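Local coordinates for putative methyl-accepting chemotaxis signal transduction protein (Campylobacter jejuni, PDB 6W3S) that probably senses amino acids in chemotaxis, binding leucine through the extracytoplasmic double-Cache (PDC) sensor region of a chemoreceptor, at residues A[74-79]-A[159-164]; A[78-83]-A[90-95]; A[176-181]-A[237-242]. All coordinates share one frame; numbering follows the deposited sequence. Where two conformers were deposited one is given.

Interaction 1. Residues A[74-79]-A[159-164]. With LEU (leucine), chain C; SO4 (sulfate ion), chain E.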
# COMPACT_ATOMS: atom_id res chain seq x y z
N HIS A 74 12.61 4.35 -13.09
CA HIS A 74 13.75 3.47 -12.96
C HIS A 74 14.31 3.48 -11.53
O HIS A 74 14.74 2.42 -11.02
CB HIS A 74 14.85 3.83 -13.93
CG HIS A 74 14.49 3.54 -15.34
ND1 HIS A 74 15.13 4.16 -16.37
CD2 HIS A 74 13.64 2.65 -15.89
CE1 HIS A 74 14.73 3.64 -17.51
NE2 HIS A 74 13.80 2.74 -17.25
N SER A 75 14.46 4.66 -10.96
CA SER A 75 15.09 4.78 -9.66
C SER A 75 14.43 3.94 -8.55
O SER A 75 15.13 3.43 -7.69
CB SER A 75 15.14 6.24 -9.22
OG SER A 75 13.86 6.66 -8.81
N ILE A 76 13.11 3.74 -8.64
CA ILE A 76 12.37 2.97 -7.63
C ILE A 76 11.83 1.64 -8.19
O ILE A 76 11.18 0.89 -7.45
CB ILE A 76 11.25 3.80 -6.95
CG1 ILE A 76 10.93 3.31 -5.50
CG2 ILE A 76 10.02 3.95 -7.85
CD1 ILE A 76 10.05 4.27 -4.70
N ASN A 77 12.09 1.36 -9.48
CA ASN A 77 11.52 0.19 -10.16
C ASN A 77 9.99 0.19 -10.02
O ASN A 77 9.34 -0.82 -9.74
CB ASN A 77 12.12 -1.13 -9.66
CG ASN A 77 11.71 -2.30 -10.51
OD1 ASN A 77 11.57 -2.15 -11.72
ND2 ASN A 77 11.61 -3.49 -9.91
N ALA A 78 9.39 1.36 -10.28
CA ALA A 78 7.94 1.41 -10.37
C ALA A 78 7.45 0.76 -11.66
O ALA A 78 8.21 0.58 -12.60
CB ALA A 78 7.46 2.85 -10.33
N LEU A 79 6.19 0.38 -11.70
CA LEU A 79 5.60 -0.24 -12.87
C LEU A 79 5.26 0.81 -13.94
O LEU A 79 5.61 0.63 -15.09
CB LEU A 79 4.35 -1.02 -12.47
CG LEU A 79 3.92 -1.95 -13.59
CD1 LEU A 79 4.93 -3.09 -13.86
CD2 LEU A 79 2.56 -2.55 -13.26
N VAL A 159 1.81 7.26 -9.79
CA VAL A 159 2.91 6.32 -9.61
C VAL A 159 2.31 4.98 -9.20
O VAL A 159 1.60 4.88 -8.21
CB VAL A 159 3.87 6.83 -8.48
CG1 VAL A 159 4.96 5.77 -8.19
CG2 VAL A 159 4.51 8.13 -8.86
N ASP A 160 2.56 3.94 -10.03
CA ASP A 160 2.04 2.62 -9.77
C ASP A 160 3.15 1.72 -9.24
O ASP A 160 4.15 1.47 -9.92
CB ASP A 160 1.51 1.96 -11.05
CG ASP A 160 0.32 2.63 -11.67
OD1 ASP A 160 -0.35 3.48 -11.03
OD2 ASP A 160 0.00 2.26 -12.83
N ILE A 161 2.93 1.18 -8.04
CA ILE A 161 3.84 0.25 -7.43
C ILE A 161 3.13 -1.11 -7.34
O ILE A 161 2.01 -1.18 -6.86
CB ILE A 161 4.25 0.72 -6.01
CG1 ILE A 161 4.81 2.16 -6.01
CG2 ILE A 161 5.21 -0.27 -5.35
CD1 ILE A 161 6.06 2.36 -6.82
N PRO A 162 3.79 -2.21 -7.80
CA PRO A 162 3.11 -3.48 -7.66
C PRO A 162 2.70 -3.82 -6.23
O PRO A 162 3.49 -3.67 -5.30
CB PRO A 162 4.16 -4.49 -8.12
CG PRO A 162 5.02 -3.71 -9.09
CD PRO A 162 5.09 -2.34 -8.47
N SER A 163 1.45 -4.21 -6.03
CA SER A 163 1.03 -4.58 -4.70
C SER A 163 1.81 -5.75 -4.16
O SER A 163 1.97 -5.87 -2.94
CB SER A 163 -0.48 -4.78 -4.66
OG SER A 163 -0.88 -5.65 -5.67
N GLU A 164 2.28 -6.61 -5.06
CA GLU A 164 3.10 -7.77 -4.64
C GLU A 164 4.33 -7.26 -3.84
O GLU A 164 4.86 -7.99 -2.98
CB GLU A 164 3.57 -8.56 -5.87
CG GLU A 164 4.35 -9.81 -5.51
CD GLU A 164 4.91 -10.53 -6.70
OE1 GLU A 164 4.34 -10.38 -7.79
OE2 GLU A 164 5.83 -11.37 -6.50
N LEU C . -2.71 2.18 -13.45
CA LEU C . -3.42 3.30 -14.11
C LEU C . -4.85 2.80 -14.34
O LEU C . -5.06 1.60 -14.62
CB LEU C . -2.69 3.65 -15.40
CG LEU C . -3.13 4.94 -16.14
CD1 LEU C . -1.98 5.46 -17.00
CD2 LEU C . -4.36 4.67 -17.01
OXT LEU C . -5.78 3.63 -14.32
S SO4 E . 12.45 -0.07 -19.40
O1 SO4 E . 11.81 -0.45 -20.69
O2 SO4 E . 11.60 -0.53 -18.31
O3 SO4 E . 12.54 1.40 -19.28
O4 SO4 E . 13.79 -0.67 -19.48
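Asp160, whose backbone meets Leu79, carries a carboxylate that several groups grip. Its OD2 takes a hydrogen bond from the amino nitrogen N of the bound leucine at 2.8 Å and a second from Asn80 ND2, while OD1 is hydrogen-bonded to Thr142 OG1 and Tyr82 OH. With four partners the carboxylate can hardly rotate, and its charge would be expected to favour a protonated ligand amine. CG stands anti to the carbonyl carbon of its own residue (chi1 -66°), which places the carboxylate at the ligand amine. The backbone carbonyl of the same residue serves the other segment: Leu79 N reaches Asp160 O at 2.9 Å, approaching nearly head-on to the carbonyl. Together with a backbone bond between Asp160 and Asn80, this fixes the loop after helix 58-76 to strand 152-162.

Apolar contacts lie beside this bond. Ala78 CB lies 3.6 Å from Asp160 O and 3.8 Å from Ile161 CD1. The Ile161 side chain leaves its backbone pointing away from the loop, but a bend about CB-CG1 (chi2 -62°) brings CD1 back to Ala78 CB, with Ile76 CG2 at the limit of contact (4.4 Å from CD1). Leu79 CB rests 4.3 Å from Pro162 CD.

At the helix end, Asn77 adopts positive phi as the C-prime residue of a Schellman motif, with Ala78 N bonded to Arg73 O and a weak bond from Asn77 N to His74 O. The His74 ring presents its NE2 edge, in plane, to sulfate O3 at 2.7 Å; Arg73 and Ala99 also hold this ion, which probably comes from the crystallisation liquor. Asp160 thus joins the helix-to-strand connection to the ligand pocket, an acid-to-amine arrangement consistent with amino-acid recognition by Cache sensor domains.

Interaction 2. Residues A[78-83]-A[90-95]. With LEU (leucine), chain C.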
# COMPACT_ATOMS: atom_id res chain seq x y z
N ALA A 78 9.39 1.36 -10.28
CA ALA A 78 7.94 1.41 -10.37
C ALA A 78 7.45 0.76 -11.66
O ALA A 78 8.21 0.58 -12.60
CB ALA A 78 7.46 2.85 -10.33
N LEU A 79 6.19 0.38 -11.70
CA LEU A 79 5.60 -0.24 -12.87
C LEU A 79 5.26 0.81 -13.94
O LEU A 79 5.61 0.63 -15.09
CB LEU A 79 4.35 -1.02 -12.47
CG LEU A 79 3.92 -1.95 -13.59
CD1 LEU A 79 4.93 -3.09 -13.86
CD2 LEU A 79 2.56 -2.55 -13.26
N ASN A 80 4.63 1.92 -13.53
CA ASN A 80 4.25 3.00 -14.43
C ASN A 80 4.39 4.29 -13.65
O ASN A 80 4.12 4.33 -12.43
CB ASN A 80 2.79 2.93 -14.84
CG ASN A 80 2.46 1.66 -15.58
OD1 ASN A 80 2.95 1.42 -16.68
ND2 ASN A 80 1.50 0.91 -15.02
N VAL A 81 4.82 5.35 -14.35
CA VAL A 81 4.81 6.70 -13.78
C VAL A 81 4.26 7.60 -14.89
O VAL A 81 4.70 7.49 -16.03
CB VAL A 81 6.22 7.14 -13.32
CG1 VAL A 81 6.24 8.58 -12.85
CG2 VAL A 81 6.83 6.20 -12.28
N TYR A 82 3.35 8.51 -14.54
CA TYR A 82 2.60 9.18 -15.59
C TYR A 82 2.04 10.52 -15.10
O TYR A 82 1.88 10.74 -13.91
CB TYR A 82 1.45 8.24 -16.13
CG TYR A 82 0.62 7.53 -15.07
CD1 TYR A 82 1.02 6.28 -14.60
CD2 TYR A 82 -0.54 8.07 -14.54
CE1 TYR A 82 0.29 5.60 -13.64
CE2 TYR A 82 -1.29 7.42 -13.58
CZ TYR A 82 -0.88 6.15 -13.15
OH TYR A 82 -1.65 5.50 -12.22
N LEU A 83 1.66 11.34 -16.09
CA LEU A 83 1.07 12.64 -15.84
C LEU A 83 -0.16 12.80 -16.70
O LEU A 83 -0.06 12.83 -17.95
CB LEU A 83 2.08 13.77 -16.09
CG LEU A 83 1.57 15.19 -15.85
CD1 LEU A 83 1.25 15.40 -14.38
CD2 LEU A 83 2.54 16.23 -16.37
N VAL A 90 -2.59 11.28 -21.34
CA VAL A 90 -1.69 10.97 -20.24
C VAL A 90 -0.32 10.67 -20.81
O VAL A 90 -0.18 9.85 -21.72
CB VAL A 90 -2.21 9.81 -19.37
CG1 VAL A 90 -2.46 8.53 -20.15
CG2 VAL A 90 -1.30 9.53 -18.19
N LEU A 91 0.69 11.31 -20.24
CA LEU A 91 2.07 11.04 -20.60
C LEU A 91 2.55 9.87 -19.75
O LEU A 91 2.57 9.97 -18.50
CB LEU A 91 2.95 12.25 -20.35
CG LEU A 91 4.42 12.03 -20.66
CD1 LEU A 91 4.68 11.74 -22.13
CD2 LEU A 91 5.25 13.21 -20.21
N LEU A 92 2.83 8.75 -20.40
CA LEU A 92 3.00 7.46 -19.71
C LEU A 92 4.42 6.92 -19.87
O LEU A 92 4.85 6.68 -20.99
CB LEU A 92 1.99 6.46 -20.25
CG LEU A 92 2.13 5.02 -19.76
CD1 LEU A 92 2.01 4.88 -18.26
CD2 LEU A 92 1.08 4.16 -20.47
N SER A 93 5.11 6.71 -18.74
CA SER A 93 6.37 5.97 -18.72
C SER A 93 6.10 4.60 -18.10
O SER A 93 5.72 4.55 -16.92
CB SER A 93 7.43 6.72 -17.88
OG SER A 93 8.66 6.05 -17.85
N GLN A 94 6.19 3.56 -18.91
CA GLN A 94 5.79 2.23 -18.50
C GLN A 94 6.97 1.30 -18.59
O GLN A 94 7.82 1.40 -19.47
CB GLN A 94 4.63 1.69 -19.33
CG GLN A 94 4.90 1.56 -20.80
CD GLN A 94 3.80 0.85 -21.53
OE1 GLN A 94 2.99 1.43 -22.23
NE2 GLN A 94 3.83 -0.44 -21.42
N LYS A 95 6.98 0.33 -17.66
CA LYS A 95 7.95 -0.74 -17.74
C LYS A 95 7.74 -1.51 -19.06
O LYS A 95 6.61 -1.69 -19.52
CB LYS A 95 7.83 -1.59 -16.44
CG LYS A 95 9.11 -2.29 -16.00
CD LYS A 95 8.92 -3.02 -14.67
CE LYS A 95 10.03 -4.02 -14.42
NZ LYS A 95 11.27 -3.29 -14.09
N LEU C . -2.71 2.18 -13.45
CA LEU C . -3.42 3.30 -14.11
C LEU C . -4.85 2.80 -14.34
O LEU C . -5.06 1.60 -14.62
CB LEU C . -2.69 3.65 -15.40
CG LEU C . -3.13 4.94 -16.14
CD1 LEU C . -1.98 5.46 -17.00
CD2 LEU C . -4.36 4.67 -17.01
OXT LEU C . -5.78 3.63 -14.32
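The Tyr82 ring turns one face to the bound leucine, whose CD1 sits 3.7 Å above the ring plane, over its centre; Val90 CG2 and Leu92 CD1 approach the ring obliquely. Trp115 meets it edge-to-face, and its hydroxyl ends at Asp160. The ring is thereby a wall of the ligand pocket, raised from the antiparallel beta hairpin of strands 80-84 and 90-94. Its CG takes the position between backbone N and carbonyl carbon (chi1 46°), which carries the ring off the sheet toward the ligand. At the base of the side chain, Tyr82 CB packs on the hairpin partner, 3.7 Å from Val90 CG2 and 4.0 Å from Leu92 CD1.

Paired backbone bonds join Val81 with Ser93 and Leu83 with Leu91, those of the first pair both 2.8 Å long between N and O; Tyr82-Leu92 and Asn80-Gln94 are the intervening non-hydrogen-bonded pairs. Val81, Leu83, Leu91 and Ser93 point to the face opposite the ligand, where helix 58-76 packs on Val81 and Leu91 and its Arg73 bonds Ser93 OG. Lys95 N closes the ladder on Leu79 O at 2.9 Å. Past that bond the Lys95 chain crosses Leu79 at about a right angle, CD lying 4.1 Å from Leu79 CD1, and ends in a hydrogen bond from NZ to Asn77 OD1.

Asn80 and Gln94 run side by side, their amide planes almost perpendicular. Asn80 ND2 also bonds Asp133, besides Asp160, and the amide's OD1 is turned back to the hairpin; there this buried oxygen has no hydrogen-bond partner in the model and lies 3.1 Å from Gln94 CB.

Interaction 3. Residues A[176-181]-A[237-242]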
# COMPACT_ATOMS: atom_id res chain seq x y z
N ASN A 176 3.69 -14.86 12.98
CA ASN A 176 2.54 -15.30 12.20
C ASN A 176 1.62 -14.09 12.04
O ASN A 176 0.49 -14.03 12.55
CB ASN A 176 1.79 -16.45 12.90
CG ASN A 176 0.62 -16.94 12.10
OD1 ASN A 176 0.71 -17.08 10.88
ND2 ASN A 176 -0.47 -17.20 12.75
N THR A 177 2.12 -13.16 11.23
CA THR A 177 1.44 -11.91 10.98
C THR A 177 0.80 -11.93 9.59
O THR A 177 1.21 -12.65 8.69
CB THR A 177 2.40 -10.68 11.10
OG1 THR A 177 3.45 -10.80 10.15
CG2 THR A 177 2.89 -10.49 12.51
N PHE A 178 -0.24 -11.12 9.44
CA PHE A 178 -1.04 -11.11 8.22
C PHE A 178 -1.80 -9.79 8.15
O PHE A 178 -1.94 -9.10 9.14
CB PHE A 178 -1.91 -12.35 8.05
CG PHE A 178 -2.72 -12.74 9.25
CD1 PHE A 178 -2.12 -13.45 10.30
CD2 PHE A 178 -4.09 -12.50 9.29
CE1 PHE A 178 -2.88 -13.84 11.36
CE2 PHE A 178 -4.85 -12.92 10.38
CZ PHE A 178 -4.24 -13.63 11.39
N LEU A 179 -2.23 -9.45 6.94
CA LEU A 179 -2.84 -8.18 6.66
C LEU A 179 -4.11 -8.40 5.86
O LEU A 179 -4.11 -9.18 4.89
CB LEU A 179 -1.85 -7.36 5.83
CG LEU A 179 -1.95 -5.88 5.76
CD1 LEU A 179 -1.69 -5.34 7.16
CD2 LEU A 179 -0.93 -5.35 4.77
N PHE A 180 -5.19 -7.78 6.31
CA PHE A 180 -6.43 -7.65 5.55
C PHE A 180 -6.52 -6.29 4.87
O PHE A 180 -6.11 -5.29 5.44
CB PHE A 180 -7.65 -7.78 6.49
CG PHE A 180 -7.72 -9.10 7.21
CD1 PHE A 180 -8.33 -10.19 6.63
CD2 PHE A 180 -7.17 -9.26 8.47
CE1 PHE A 180 -8.39 -11.42 7.27
CE2 PHE A 180 -7.25 -10.46 9.12
CZ PHE A 180 -7.88 -11.53 8.54
N ASP A 181 -7.15 -6.24 3.69
CA ASP A 181 -7.45 -5.01 2.99
C ASP A 181 -8.72 -4.36 3.54
O ASP A 181 -9.28 -4.82 4.54
CB ASP A 181 -7.51 -5.26 1.48
CG ASP A 181 -8.70 -6.09 1.02
OD1 ASP A 181 -9.70 -6.22 1.77
OD2 ASP A 181 -8.61 -6.60 -0.13
N THR A 237 -6.02 -4.00 8.07
CA THR A 237 -6.02 -4.54 9.43
C THR A 237 -4.89 -5.55 9.51
O THR A 237 -4.84 -6.49 8.71
CB THR A 237 -7.33 -5.22 9.79
OG1 THR A 237 -8.40 -4.29 9.66
CG2 THR A 237 -7.25 -5.76 11.20
N ALA A 238 -3.90 -5.27 10.39
CA ALA A 238 -2.81 -6.20 10.63
C ALA A 238 -3.09 -7.04 11.86
O ALA A 238 -3.53 -6.50 12.87
CB ALA A 238 -1.52 -5.43 10.85
N CYS A 239 -2.78 -8.33 11.79
CA CYS A 239 -3.03 -9.26 12.90
C CYS A 239 -1.84 -10.17 13.10
O CYS A 239 -1.01 -10.40 12.19
CB CYS A 239 -4.25 -10.15 12.60
SG CYS A 239 -5.82 -9.25 12.41
N ILE A 240 -1.78 -10.69 14.32
CA ILE A 240 -0.87 -11.80 14.65
C ILE A 240 -1.64 -12.80 15.51
O ILE A 240 -2.53 -12.39 16.27
CB ILE A 240 0.36 -11.26 15.43
CG1 ILE A 240 1.46 -12.32 15.55
CG2 ILE A 240 -0.04 -10.68 16.77
CD1 ILE A 240 2.82 -11.78 16.01
N THR A 241 -1.39 -14.09 15.29
CA THR A 241 -1.95 -15.10 16.18
C THR A 241 -0.91 -16.17 16.49
O THR A 241 0.03 -16.38 15.70
CB THR A 241 -3.22 -15.77 15.63
OG1 THR A 241 -2.86 -16.66 14.56
CG2 THR A 241 -4.21 -14.75 15.14
N GLU A 242 -1.13 -16.87 17.60
CA GLU A 242 -0.29 -18.00 17.99
C GLU A 242 -1.13 -18.98 18.77
O GLU A 242 -2.20 -18.67 19.27
CB GLU A 242 0.92 -17.57 18.81
CG GLU A 242 0.52 -17.00 20.16
CD GLU A 242 1.67 -16.53 21.04
OE1 GLU A 242 2.85 -16.77 20.73
OE2 GLU A 242 1.30 -16.01 22.13
O HOH W 1 -9.24 -3.65 7.14
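Phe178 and Cys239 form a hydrogen-bonded antiparallel pair whose side chains lie on one face of the sheet. The Phe178 ring lies down over the neighbouring strand, its CG placed between backbone N and carbonyl carbon (chi1 49°), so that Cys239 CB sits 3.6 Å above one face, offset toward the rim, as a CH-pi contact. Thr241 CG2 meets the same ring at its edge, 3.9 Å from CZ, as does Phe180 CZ. Phe180 stands differently: it turns its edge to the sulfur, with CE2 3.8 Å from Cys239 SG. The cysteine is thus flanked by one ring face and one ring edge.

On the reverse of the sheet Leu179 CD1 touches Ala238 CB at 3.7 Å, and Thr177 CG2 packs obliquely on Ile240 CD1; helix 4-48 lies against Leu179 and Ile240. At the end of the ladder, Asn176 ND2 bonds Thr241 O at 3.1 Å. Thr241 O lies in the Asn176 amide plane, whereas ND2 comes in from above the Thr241 carbonyl plane and not along a lone pair. Cys239 SG is disulfide-bonded to Cys230 on strand 224-233, so the two rings pack beside a covalent link between adjacent strands, consistent with folding in the oxidising periplasm.

Along the chain, interactions 1 and 2 start from the same stretch, sharing Ala78 and Leu79, and interaction 3 follows once both have closed. The first two have centres 10 Å apart in one antiparallel sheet, where strand 80-84 lies between 152-162 and 90-94, and both reach the bound leucine. Interaction 3 belongs to a second sheet across the chain's centre, about 24 Å from interaction 1 and 32 Å from interaction 2, centre to centre. Helix 163-172 leads from strand 152-162 to strand 177-180, while the long helix 4-48 packs against both halves. This is the two-module layout of double-Cache sensors: leucine occupies one module, and the other probably lies nearer the membrane.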